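Local coordinates for protein IG hypothetical 16092 (Bacillus cereus ATCC 14579, PDB 1YQH) that is of unknown function but, as a member of the UPF0045 family of thiamine-binding-like proteins, may bind thiamine or a related ligand, at residues A[5-9]-A[86-92]. Numbering follows the deposited sequence. Where two conformers were deposited one is given.
Sequences SQQVT and PSTGVTI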
loop_
_atom_site.group_PDB
_atom_site.type_symbol
_atom_site.label_atom_id
_atom_site.label_comp_id
_atom_site.label_asym_id
_atom_site.label_seq_id
_atom_site.Cartn_x
_atom_site.Cartn_y
_atom_site.Cartn_z
ATOM N N SER A 5 -7.698 15.185 -19.800
ATOM C CA SER A 5 -6.901 15.307 -18.576
ATOM C C SER A 5 -5.526 14.683 -18.748
ATOM O O SER A 5 -5.362 13.730 -19.518
ATOM C CB SER A 5 -7.624 14.635 -17.405
ATOM O OG SER A 5 -8.882 15.251 -17.189
ATOM N N GLN A 6 -4.533 15.216 -18.040
ATOM C CA GLN A 6 -3.196 14.631 -18.093
ATOM C C GLN A 6 -3.238 13.230 -17.481
ATOM O O GLN A 6 -4.045 12.965 -16.575
ATOM C CB GLN A 6 -2.172 15.512 -17.375
ATOM C CG GLN A 6 -2.028 16.934 -17.961
ATOM C CD GLN A 6 -1.228 16.986 -19.268
ATOM O OE1 GLN A 6 -1.166 16.009 -20.011
ATOM N NE2 GLN A 6 -0.626 18.142 -19.555
ATOM N N GLN A 7 -2.385 12.344 -17.981
ATOM C CA GLN A 7 -2.394 10.956 -17.545
ATOM C C GLN A 7 -1.964 10.819 -16.092
ATOM O O GLN A 7 -1.226 11.656 -15.570
ATOM C CB GLN A 7 -1.476 10.110 -18.424
ATOM C CG GLN A 7 -2.136 9.630 -19.708
ATOM C CD GLN A 7 -1.167 8.938 -20.645
ATOM O OE1 GLN A 7 -1.546 8.033 -21.381
ATOM N NE2 GLN A 7 0.089 9.359 -20.619
ATOM N N VAL A 8 -2.454 9.766 -15.452
ATOM C CA VAL A 8 -1.886 9.299 -14.190
ATOM C C VAL A 8 -1.265 7.929 -14.472
ATOM O O VAL A 8 -1.566 7.270 -15.485
ATOM C CB VAL A 8 -2.921 9.197 -13.008
ATOM C CG1 VAL A 8 -3.608 10.536 -12.769
ATOM C CG2 VAL A 8 -3.953 8.090 -13.238
ATOM N N THR A 9 -0.376 7.517 -13.583
ATOM C CA THR A 9 0.079 6.146 -13.525
ATOM C C THR A 9 -0.387 5.611 -12.156
ATOM O O THR A 9 -0.409 6.350 -11.169
ATOM C CB THR A 9 1.617 6.087 -13.720
ATOM O OG1 THR A 9 1.941 6.617 -15.027
ATOM C CG2 THR A 9 2.132 4.662 -13.633
ATOM N N PRO A 86 -1.192 16.398 -12.074
ATOM C CA PRO A 86 -2.195 16.880 -13.036
ATOM C C PRO A 86 -1.707 17.972 -13.985
ATOM O O PRO A 86 -2.310 18.164 -15.050
ATOM C CB PRO A 86 -3.335 17.378 -12.134
ATOM C CG PRO A 86 -2.662 17.726 -10.833
ATOM C CD PRO A 86 -1.609 16.662 -10.680
ATOM N N SER A 87 -0.631 18.672 -13.627
ATOM C CA SER A 87 -0.104 19.733 -14.500
ATOM C C SER A 87 0.357 19.156 -15.837
ATOM O O SER A 87 -0.119 19.569 -16.892
ATOM C CB SER A 87 1.039 20.497 -13.828
ATOM O OG SER A 87 2.092 19.609 -13.473
ATOM N N THR A 88 1.276 18.197 -15.793
ATOM C CA THR A 88 1.937 17.723 -17.015
ATOM C C THR A 88 1.827 16.211 -17.214
ATOM O O THR A 88 2.272 15.676 -18.240
ATOM C CB THR A 88 3.408 18.126 -17.030
ATOM O OG1 THR A 88 4.015 17.675 -15.812
ATOM C CG2 THR A 88 3.538 19.654 -17.140
ATOM N N GLY A 89 1.214 15.538 -16.245
ATOM C CA GLY A 89 0.969 14.096 -16.343
ATOM C C GLY A 89 2.188 13.288 -15.955
ATOM O O GLY A 89 3.295 13.824 -15.834
ATOM N N VAL A 90 1.977 11.994 -15.754
ATOM C CA VAL A 90 3.065 11.069 -15.434
ATOM C C VAL A 90 2.800 9.765 -16.193
ATOM O O VAL A 90 1.651 9.328 -16.304
ATOM C CB VAL A 90 3.194 10.838 -13.905
ATOM C CG1 VAL A 90 1.878 10.382 -13.315
ATOM C CG2 VAL A 90 4.348 9.859 -13.576
ATOM N N THR A 91 3.870 9.173 -16.715
ATOM C CA THR A 91 3.788 7.990 -17.563
ATOM C C THR A 91 4.641 6.852 -17.019
ATOM O O THR A 91 5.564 7.069 -16.226
ATOM C CB THR A 91 4.257 8.287 -19.011
ATOM O OG1 THR A 91 5.622 8.721 -18.988
ATOM C CG2 THR A 91 3.369 9.355 -19.662
ATOM N N ILE A 92 4.328 5.636 -17.459
ATOM C CA ILE A 92 5.124 4.478 -17.100
ATOM C C ILE A 92 6.560 4.662 -17.609
ATOM O O ILE A 92 7.532 4.471 -16.872
ATOM C CB ILE A 92 4.513 3.190 -17.678
ATOM C CG1 ILE A 92 3.179 2.889 -16.972
ATOM C CG2 ILE A 92 5.509 2.015 -17.545
ATOM C CD1 ILE A 92 2.319 1.760 -17.604
HETATM O O HOH W 1 -4.701 17.219 -15.841
#
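The side-chain amide of Gln6 lies over the turn at 86-89. One face of the amide lies over the backbone of Thr88, with CD 3.8 Å from Thr88 C. NE2 donates to Ser87 O across 3.1 Å, the oxygen tilted out of the amide plane and the bond bent, 142° at the hydrogen. With CG beside the backbone N (chi1 -60°), Gln6 CG comes to 3.2 Å from Pro86 O, and a bend at chi2 then turns the amide over Thr88. The Pro86 carbonyl also accepts from water 1, which in turn takes the N-H of Gln6, bridging the two backbones. Next along, Gly89, with positive phi and no side chain, lets the chain pass close to Gln6 CB and the 6-7 peptide. Gln7 O receives Val90 N at 3.2 Å, with the donor 49° above the carbonyl plane, and has Gly89 CA nearby as a weaker C-H donor. The two segments run side by side where strand 8-17 enters the four-stranded antiparallel sheet of a ferredoxin-like fold and where the chain, having left strand 75-84, outermost in this chain's sheet, heads for helix 92-96. Thr9 continues the contact: with OG1 beside its own backbone N, the hydroxyl donates to Val90 O at 3.0 Å, approaching from above the carbonyl plane. The same torsion sends CG2 toward Ile92, whose CG1 it meets at 3.9 Å, the two side chains crossing at about a right angle; Ala45 of the second subunit packs on both residues. Val90 CG1 lies 3.7 Å from Thr9 N. Thr91 is the N-cap of helix 92-96, and Glu51 accepts the N-H of Ile92.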